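Local coordinates for YfkN protein (Bacillus subtilis subsp. subtilis, PDB 3GVE) that belongs to the calcineurin-like phosphoesterase family and binds a manganese and a magnesium ion at adjacent sites that share one ligand, at residues Gln9-Ile14 against Val289-Leu294; Ser13-Thr18 against Pro55-Val60; Val95-Lys100 against Ala125-Val130. All coordinates share one frame; numbering follows the deposited sequence.

Contact 1 of 3, residues Gln9-Ile14 against Val289-Leu294; sequences QVHLSI and VIDLKL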
loop_
_atom_site.group_PDB
_atom_site.type_symbol
_atom_site.label_atom_id
_atom_site.label_comp_id
_atom_site.label_asym_id
_atom_site.label_seq_id
_atom_site.Cartn_x
_atom_site.Cartn_y
_atom_site.Cartn_z
ATOM N N GLN A 9 37.664 -23.574 -1.613
ATOM C CA GLN A 9 36.724 -22.572 -1.216
ATOM C C GLN A 9 35.545 -23.143 -0.403
ATOM O O GLN A 9 35.298 -24.302 -0.380
ATOM C CB GLN A 9 36.197 -21.830 -2.453
ATOM C CG GLN A 9 37.278 -21.337 -3.413
ATOM C CD GLN A 9 36.761 -20.487 -4.513
ATOM O OE1 GLN A 9 37.337 -19.470 -4.820
ATOM N NE2 GLN A 9 35.639 -20.857 -5.059
ATOM N N VAL A 10 34.855 -22.252 0.271
ATOM C CA VAL A 10 33.519 -22.506 0.859
ATOM C C VAL A 10 32.468 -21.703 0.057
ATOM O O VAL A 10 32.590 -20.515 -0.061
ATOM C CB VAL A 10 33.458 -22.108 2.328
ATOM C CG1 VAL A 10 32.073 -22.308 2.860
ATOM C CG2 VAL A 10 34.499 -22.925 3.182
ATOM N N HIS A 11 31.439 -22.358 -0.451
ATOM C CA HIS A 11 30.364 -21.610 -1.088
ATOM C C HIS A 11 29.276 -21.382 -0.035
ATOM O O HIS A 11 28.646 -22.326 0.380
ATOM C CB HIS A 11 29.834 -22.375 -2.304
ATOM C CG HIS A 11 28.665 -21.725 -2.976
ATOM N ND1 HIS A 11 27.803 -22.428 -3.788
ATOM C CD2 HIS A 11 28.207 -20.454 -2.952
ATOM C CE1 HIS A 11 26.877 -21.614 -4.254
ATOM N NE2 HIS A 11 27.086 -20.415 -3.746
ATOM N N LEU A 12 29.096 -20.148 0.392
ATOM C CA LEU A 12 28.071 -19.792 1.357
ATOM C C LEU A 12 26.953 -19.036 0.619
ATOM O O LEU A 12 27.222 -18.127 -0.139
ATOM C CB LEU A 12 28.695 -18.910 2.446
ATOM C CG LEU A 12 27.750 -18.369 3.512
ATOM C CD1 LEU A 12 27.149 -19.527 4.305
ATOM C CD2 LEU A 12 28.487 -17.418 4.431
ATOM N N SER A 13 25.707 -19.448 0.821
ATOM C CA SER A 13 24.565 -18.763 0.224
ATOM C C SER A 13 23.770 -18.080 1.320
ATOM O O SER A 13 23.570 -18.637 2.380
ATOM C CB SER A 13 23.667 -19.752 -0.495
ATOM O OG SER A 13 24.312 -20.297 -1.619
ATOM N N ILE A 14 23.320 -16.865 1.051
ATOM C CA ILE A 14 22.478 -16.141 1.988
ATOM C C ILE A 14 21.167 -15.846 1.288
ATOM O O ILE A 14 21.158 -15.225 0.250
ATOM C CB ILE A 14 23.135 -14.796 2.407
ATOM C CG1 ILE A 14 24.523 -15.014 3.025
ATOM C CG2 ILE A 14 22.244 -14.044 3.391
ATOM C CD1 ILE A 14 25.411 -13.809 2.894
ATOM N N VAL A 289 19.165 -13.445 -3.005
ATOM C CA VAL A 289 20.126 -14.544 -2.973
ATOM C C VAL A 289 21.518 -13.975 -3.162
ATOM O O VAL A 289 21.812 -13.411 -4.192
ATOM C CB VAL A 289 19.833 -15.603 -4.085
ATOM C CG1 VAL A 289 20.820 -16.763 -4.000
ATOM C CG2 VAL A 289 18.400 -16.107 -3.984
ATOM N N ILE A 290 22.359 -14.128 -2.149
ATOM C CA ILE A 290 23.763 -13.766 -2.267
ATOM C C ILE A 290 24.638 -15.012 -2.157
ATOM O O ILE A 290 24.499 -15.791 -1.243
ATOM C CB ILE A 290 24.171 -12.743 -1.189
ATOM C CG1 ILE A 290 23.498 -11.399 -1.486
ATOM C CG2 ILE A 290 25.669 -12.610 -1.103
ATOM C CD1 ILE A 290 23.805 -10.311 -0.470
ATOM N N ASP A 291 25.531 -15.171 -3.122
ATOM C CA ASP A 291 26.506 -16.259 -3.113
ATOM C C ASP A 291 27.871 -15.670 -2.798
ATOM O O ASP A 291 28.287 -14.706 -3.404
ATOM C CB ASP A 291 26.509 -16.989 -4.459
ATOM C CG ASP A 291 25.206 -17.729 -4.706
ATOM O OD1 ASP A 291 24.942 -18.702 -4.010
ATOM O OD2 ASP A 291 24.428 -17.294 -5.569
ATOM N N LEU A 292 28.527 -16.257 -1.809
ATOM C CA LEU A 292 29.905 -15.918 -1.454
ATOM C C LEU A 292 30.799 -17.124 -1.696
ATOM O O LEU A 292 30.489 -18.210 -1.254
ATOM C CB LEU A 292 30.010 -15.524 0.015
ATOM C CG LEU A 292 29.184 -14.311 0.478
ATOM C CD1 LEU A 292 29.387 -14.004 1.948
ATOM C CD2 LEU A 292 29.463 -13.086 -0.408
ATOM N N LYS A 293 31.954 -16.847 -2.329
ATOM C CA LYS A 293 33.036 -17.926 -2.379
ATOM C C LYS A 293 34.128 -17.422 -1.449
ATOM O O LYS A 293 34.764 -16.429 -1.661
ATOM C CB LYS A 293 33.562 -18.090 -3.782
ATOM C CG LYS A 293 32.579 -18.625 -4.687
ATOM C CD LYS A 293 33.067 -18.787 -6.144
ATOM C CE LYS A 293 32.007 -19.374 -7.044
ATOM N NZ LYS A 293 32.524 -19.505 -8.527
ATOM N N LEU A 294 34.241 -18.071 -0.376
ATOM C CA LEU A 294 35.173 -17.807 0.714
ATOM C C LEU A 294 36.441 -18.632 0.569
ATOM O O LEU A 294 36.394 -19.781 0.194
ATOM C CB LEU A 294 34.555 -18.121 2.076
ATOM C CG LEU A 294 33.142 -17.619 2.359
ATOM C CD1 LEU A 294 32.724 -18.101 3.730
ATOM C CD2 LEU A 294 33.172 -16.128 2.316
#

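Contact 2 of 3, residues Ser13-Thr18 against Pro55-Val60; sequences SILATT and PNTLLV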
loop_
_atom_site.group_PDB
_atom_site.type_symbol
_atom_site.label_atom_id
_atom_site.label_comp_id
_atom_site.label_asym_id
_atom_site.label_seq_id
_atom_site.Cartn_x
_atom_site.Cartn_y
_atom_site.Cartn_z
ATOM N N SER A 13 25.707 -19.448 0.821
ATOM C CA SER A 13 24.565 -18.763 0.224
ATOM C C SER A 13 23.770 -18.080 1.320
ATOM O O SER A 13 23.570 -18.637 2.380
ATOM C CB SER A 13 23.667 -19.752 -0.495
ATOM O OG SER A 13 24.312 -20.297 -1.619
ATOM N N ILE A 14 23.320 -16.865 1.051
ATOM C CA ILE A 14 22.478 -16.141 1.988
ATOM C C ILE A 14 21.167 -15.846 1.288
ATOM O O ILE A 14 21.158 -15.225 0.250
ATOM C CB ILE A 14 23.135 -14.796 2.407
ATOM C CG1 ILE A 14 24.523 -15.014 3.025
ATOM C CG2 ILE A 14 22.244 -14.044 3.391
ATOM C CD1 ILE A 14 25.411 -13.809 2.894
ATOM N N LEU A 15 20.073 -16.309 1.872
ATOM C CA LEU A 15 18.729 -16.033 1.349
ATOM C C LEU A 15 18.080 -14.958 2.209
ATOM O O LEU A 15 18.243 -14.983 3.411
ATOM C CB LEU A 15 17.890 -17.299 1.395
ATOM C CG LEU A 15 18.528 -18.557 0.782
ATOM C CD1 LEU A 15 17.542 -19.714 0.887
ATOM C CD2 LEU A 15 18.941 -18.333 -0.668
ATOM N N ALA A 16 17.354 -14.028 1.589
ATOM C CA ALA A 16 16.844 -12.856 2.313
ATOM C C ALA A 16 15.441 -12.436 1.929
ATOM O O ALA A 16 15.117 -12.350 0.732
ATOM C CB ALA A 16 17.783 -11.660 2.117
ATOM N N THR A 17 14.630 -12.133 2.950
ATOM C CA THR A 17 13.322 -11.474 2.694
ATOM C C THR A 17 13.377 -10.065 3.223
ATOM O O THR A 17 14.251 -9.714 4.103
ATOM C CB THR A 17 12.189 -12.270 3.353
ATOM O OG1 THR A 17 12.521 -12.532 4.745
ATOM C CG2 THR A 17 11.983 -13.582 2.647
ATOM N N THR A 18 12.541 -9.200 2.689
ATOM C CA THR A 18 12.421 -7.845 3.202
ATOM C C THR A 18 11.021 -7.301 2.977
ATOM O O THR A 18 10.356 -7.666 2.028
ATOM C CB THR A 18 13.465 -6.871 2.549
ATOM O OG1 THR A 18 13.588 -5.672 3.339
ATOM C CG2 THR A 18 13.083 -6.513 1.103
ATOM N N PRO A 55 23.994 -26.880 0.979
ATOM C CA PRO A 55 23.893 -27.077 2.428
ATOM C C PRO A 55 24.325 -25.858 3.260
ATOM O O PRO A 55 23.805 -25.649 4.342
ATOM C CB PRO A 55 24.832 -28.264 2.682
ATOM C CG PRO A 55 24.949 -28.915 1.378
ATOM C CD PRO A 55 24.903 -27.854 0.358
ATOM N N ASN A 56 25.267 -25.072 2.748
ATOM C CA ASN A 56 25.742 -23.889 3.459
ATOM C C ASN A 56 24.842 -22.700 3.155
ATOM O O ASN A 56 25.221 -21.794 2.461
ATOM C CB ASN A 56 27.186 -23.534 3.059
ATOM C CG ASN A 56 28.161 -24.698 3.170
ATOM O OD1 ASN A 56 28.176 -25.444 4.127
ATOM N ND2 ASN A 56 29.014 -24.793 2.188
ATOM N N THR A 57 23.632 -22.723 3.681
ATOM C CA THR A 57 22.655 -21.671 3.400
ATOM C C THR A 57 22.136 -21.030 4.680
ATOM O O THR A 57 21.698 -21.702 5.616
ATOM C CB THR A 57 21.485 -22.214 2.543
ATOM O OG1 THR A 57 21.989 -22.614 1.266
ATOM C CG2 THR A 57 20.429 -21.146 2.325
ATOM N N LEU A 58 22.202 -19.709 4.706
ATOM C CA LEU A 58 21.643 -18.912 5.777
ATOM C C LEU A 58 20.386 -18.224 5.269
ATOM O O LEU A 58 20.277 -17.970 4.086
ATOM C CB LEU A 58 22.660 -17.858 6.218
ATOM C CG LEU A 58 24.011 -18.430 6.649
ATOM C CD1 LEU A 58 24.974 -17.269 6.845
ATOM C CD2 LEU A 58 23.858 -19.266 7.940
ATOM N N LEU A 59 19.473 -17.916 6.188
ATOM C CA LEU A 59 18.211 -17.267 5.868
ATOM C C LEU A 59 17.981 -16.091 6.826
ATOM O O LEU A 59 17.982 -16.240 8.024
ATOM C CB LEU A 59 17.071 -18.286 5.953
ATOM C CG LEU A 59 15.643 -17.730 5.833
ATOM C CD1 LEU A 59 15.394 -17.115 4.449
ATOM C CD2 LEU A 59 14.641 -18.859 6.107
ATOM N N VAL A 60 17.795 -14.914 6.252
ATOM C CA VAL A 60 17.657 -13.681 7.041
ATOM C C VAL A 60 16.478 -12.847 6.581
ATOM O O VAL A 60 16.093 -12.875 5.430
ATOM C CB VAL A 60 18.955 -12.822 6.979
ATOM C CG1 VAL A 60 20.151 -13.650 7.482
ATOM C CG2 VAL A 60 19.223 -12.311 5.571
#

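Contact 3 of 3, residues Val95-Lys100 against Ala125-Val130; sequences VMNALK and ADFPIV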
loop_
_atom_site.group_PDB
_atom_site.type_symbol
_atom_site.label_atom_id
_atom_site.label_comp_id
_atom_site.label_asym_id
_atom_site.label_seq_id
_atom_site.Cartn_x
_atom_site.Cartn_y
_atom_site.Cartn_z
ATOM N N VAL A 95 5.975 -18.195 12.448
ATOM C CA VAL A 95 6.271 -18.609 11.062
ATOM C C VAL A 95 7.776 -18.573 10.766
ATOM O O VAL A 95 8.362 -19.471 10.187
ATOM C CB VAL A 95 5.510 -17.729 10.026
ATOM C CG1 VAL A 95 5.914 -18.050 8.633
ATOM C CG2 VAL A 95 3.975 -17.966 10.185
HETATM N N MSE A 96 8.419 -17.488 11.190
HETATM C CA MSE A 96 9.866 -17.305 10.989
HETATM C C MSE A 96 10.690 -18.402 11.702
HETATM O O MSE A 96 11.678 -18.876 11.204
HETATM C CB MSE A 96 10.336 -15.912 11.460
HETATM C CG MSE A 96 9.495 -14.726 10.954
HETATM SE SE MSE A 96 9.117 -14.680 9.036
HETATM C CE MSE A 96 10.712 -13.705 8.426
ATOM N N ASN A 97 10.207 -18.817 12.866
ATOM C CA ASN A 97 10.808 -19.852 13.682
ATOM C C ASN A 97 10.673 -21.185 12.917
ATOM O O ASN A 97 11.593 -21.975 12.803
ATOM C CB ASN A 97 10.147 -19.963 15.055
ATOM C CG ASN A 97 10.607 -18.854 16.025
ATOM O OD1 ASN A 97 11.588 -18.145 15.772
ATOM N ND2 ASN A 97 9.915 -18.755 17.129
ATOM N N ALA A 98 9.479 -21.406 12.376
ATOM C CA ALA A 98 9.184 -22.642 11.650
ATOM C C ALA A 98 10.017 -22.763 10.377
ATOM O O ALA A 98 10.388 -23.847 9.991
ATOM C CB ALA A 98 7.695 -22.749 11.341
ATOM N N LEU A 99 10.307 -21.638 9.736
ATOM C CA LEU A 99 11.151 -21.593 8.533
ATOM C C LEU A 99 12.646 -21.560 8.875
ATOM O O LEU A 99 13.493 -21.532 7.995
ATOM C CB LEU A 99 10.799 -20.372 7.681
ATOM C CG LEU A 99 9.434 -20.377 6.990
ATOM C CD1 LEU A 99 9.173 -19.070 6.264
ATOM C CD2 LEU A 99 9.361 -21.552 6.011
ATOM N N LYS A 100 12.939 -21.545 10.165
ATOM C CA LYS A 100 14.317 -21.600 10.658
ATOM C C LYS A 100 15.164 -20.424 10.129
ATOM O O LYS A 100 16.259 -20.598 9.622
ATOM C CB LYS A 100 14.953 -22.974 10.365
ATOM C CG LYS A 100 14.226 -24.097 11.095
ATOM C CD LYS A 100 14.841 -25.453 10.792
ATOM C CE LYS A 100 14.055 -26.559 11.478
ATOM N NZ LYS A 100 14.912 -27.766 11.716
ATOM N N ALA A 125 11.411 -14.924 19.196
ATOM C CA ALA A 125 12.204 -15.415 18.086
ATOM C C ALA A 125 13.252 -16.386 18.554
ATOM O O ALA A 125 14.004 -16.087 19.571
ATOM C CB ALA A 125 12.813 -14.265 17.363
ATOM N N ASP A 126 13.429 -17.469 17.833
ATOM C CA ASP A 126 14.459 -18.448 18.128
ATOM C C ASP A 126 15.795 -17.918 17.663
ATOM O O ASP A 126 16.801 -18.401 18.062
ATOM C CB ASP A 126 14.178 -19.761 17.394
ATOM C CG ASP A 126 13.019 -20.509 17.943
ATOM O OD1 ASP A 126 12.609 -20.284 19.045
ATOM O OD2 ASP A 126 12.542 -21.353 17.166
ATOM N N PHE A 127 15.755 -16.934 16.780
ATOM C CA PHE A 127 16.938 -16.379 16.145
ATOM C C PHE A 127 17.154 -14.954 16.638
ATOM O O PHE A 127 16.241 -14.318 17.089
ATOM C CB PHE A 127 16.759 -16.387 14.622
ATOM C CG PHE A 127 15.465 -15.760 14.167
ATOM C CD1 PHE A 127 15.422 -14.427 13.841
ATOM C CD2 PHE A 127 14.292 -16.493 14.119
ATOM C CE1 PHE A 127 14.238 -13.842 13.446
ATOM C CE2 PHE A 127 13.101 -15.920 13.735
ATOM C CZ PHE A 127 13.058 -14.601 13.381
ATOM N N PRO A 128 18.376 -14.469 16.508
ATOM C CA PRO A 128 18.685 -13.098 16.923
ATOM C C PRO A 128 18.063 -12.057 15.990
ATOM O O PRO A 128 18.098 -12.208 14.783
ATOM C CB PRO A 128 20.212 -13.029 16.800
ATOM C CG PRO A 128 20.567 -14.117 15.819
ATOM C CD PRO A 128 19.577 -15.203 16.084
ATOM N N ILE A 129 17.519 -11.010 16.585
ATOM C CA ILE A 129 17.030 -9.835 15.868
ATOM C C ILE A 129 17.939 -8.689 16.302
ATOM O O ILE A 129 17.990 -8.336 17.460
ATOM C CB ILE A 129 15.542 -9.597 16.171
ATOM C CG1 ILE A 129 14.734 -10.753 15.570
ATOM C CG2 ILE A 129 15.083 -8.287 15.583
ATOM C CD1 ILE A 129 13.242 -10.754 15.938
ATOM N N VAL A 130 18.692 -8.156 15.362
ATOM C CA VAL A 130 19.765 -7.235 15.689
ATOM C C VAL A 130 19.462 -5.830 15.189
ATOM O O VAL A 130 18.789 -5.645 14.187
ATOM C CB VAL A 130 21.136 -7.727 15.115
ATOM C CG1 VAL A 130 21.574 -9.020 15.847
ATOM C CG2 VAL A 130 21.056 -7.968 13.598
HETATM O O HOH W 1 13.592 -21.791 14.561
#

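Contact 1 of 3, residues Gln9-Ile14 against Val289-Leu294
Val10, Leu12 and Ile14 pair with Leu294, Leu292 and Ile290 in an antiparallel ladder, which sews the first strand of this calcineurin-like phosphoesterase to strand 286-297, far along the chain. These are the two inner strands of a four-stranded mixed sheet, and the partnership illustrates how residues far apart in sequence become neighbouring strands. The backbone supplies six hydrogen bonds, two at each of those pairs; Leu12 N, for instance, lies 2.9 Å from Leu292 O. CA-H...O contacts fill the intervals, among them Ser13 CA to Ile290 O at 3.3 Å.

Apolar contacts gather on the face that bears these six residues. Ile14 CD1 takes part in two of them. It lies 4.2 Å from Ile290 CG2, whose side chain runs beside it in the same direction. Leu292 CD1 comes in at a slant, 4.1 Å from Ile14 CD1. Farther along, Leu294 CD1 approaches Leu12 CB at 4.3 Å. The same face packs on Val210 and Ile212 of strand 210-215 and Pro276 of strand 275-280, so it forms one side of the interface between the two large sheets.

Polar side chains occupy the face of His11, Ser13 and Asp291. With CG anti to the backbone N (chi1 176°), the His11 ring reaches across to the neighbouring strand, and its NE2 donates to Asp291 OD1 at 2.8 Å. The acceptor lies close to the ring plane, yet ring and carboxylate are turned 49° apart, and the nitrogen arrives from above the carboxylate plane. Ser13 OG, which Asn54 also engages, is the second donor: it meets the same OD1 at 2.9 Å, nearly along the C-O axis, so one carboxylate oxygen of Asp291 accepts from His11 and Ser13, two residues apart on strand 9-17.

Contact 2 of 3, residues Ser13-Thr18 against Pro55-Val60
Asn56 and Ser13 open a parallel ladder: Asn56, the centre of an inverse gamma turn, offers its O to Ser13 N at 2.9 Å in an almost straight bond, while Asn56 ND2 serves Ile154 O and His11 O. Thr57 follows, its CG2 lying across Leu15 CD1 at 3.5 Å and its OG1 bonded to Asn54 O. At Leu58 the backbone is used twice, N to Ser13 O and O from Leu15 N (2.8 Å), and its side chain joins Ile14 on the face that covers Ile212. Leu59 points the other way. Its CG is anti to the backbone N (chi1 172°), and CD1 comes back to Leu15 CB at 3.9 Å; the Leu59 side chain also packs on Ile47 and Arg51 of helix 40-53. Val60 completes the run, binding Leu15 O through N and Thr17 N through O, with CG2 3.8 Å from Ala16 CB.

The strands form a beta-alpha-beta crossover with helix 40-53, which lies between them in sequence and covers the Leu15, Thr57 and Leu59 face. Five backbone bonds, with Thr17 OG1 held by Asp61 and Tyr101, probably set how the chain leaves both strands toward the metal ligands Asp19 and Asp64.

Contact 3 of 3, residues Val95-Lys100 against Ala125-Val130
Asn97 reaches from the last turn of helix 91-98 to Asp126, in the loop between helix 115-123 and the short strand 129-130, and so shows how one amide can supply the direct polar link between a helix end and a loop. The direct hydrogen bond runs from Asp126 N to Asn97 OD1, 2.8 Å long and nearly straight at the hydrogen (170°), although the donor stands tilted 35° from the plane of the Asn97 carbonyl. The other end of the amide is used as well, because Asn97 ND2 binds Gly124 O.

Flat groups supply a second kind of contact. The Asn97 amide and the Asp126 carboxylate lie stacked with their planes almost parallel, Asn97 CG 3.4 Å from Asp126 OD2. Asn97 OD1 also lies near the Phe127 ring, 3.4 Å from CE2, amide and ring standing nearly perpendicular. A water molecule donates to Asn97 O at 2.7 Å and to Asp126 OD2 at 2.8 Å. That carbonyl also accepts the backbone N of Lys100, which has positive phi and, with two bonds back into the last turn, ends the helix in a Schellman motif.

Apolar packing centres on Phe127. Its CG sits between the backbone N and the carbonyl carbon (chi1 51°), which brings the ring up to the helix: CZ is 3.6 Å from Met96 CB. One ring face carries Ala125 CB over its centre. Met96, a selenomethionine here, turns its far end away toward Leu65 and Tyr101.

The chemistry implies a division of labour. Both ends of the Asn97 amide are spent on loop backbone, which should fix its rotation, while Asn97 O and Asp126 OD2, both acceptors if the carboxylate is charged, as is likely, are bridged by the two hydrogens of one water.

How the contacts relate
From the N terminus, strand 9-17 opens both contact 1 and contact 2, which share Ser13 and Ile14. Contact 2 closes first, after 36 intervening residues that include helix 40-53, when strand 57-61 joins one side of that strand. Contact 3 then opens and closes in series, joining the end of helix 91-98 to the loop before strand 129-130. Contact 1 closes last, when strand 286-297 takes the other side of strand 9-17, so its loop encloses contact 3. Contacts 1 and 2 meet at Asn56, while Leu59 CD2 packs on Leu99 O, linking contact 2 to contact 3; contacts 1 and 3 do not touch.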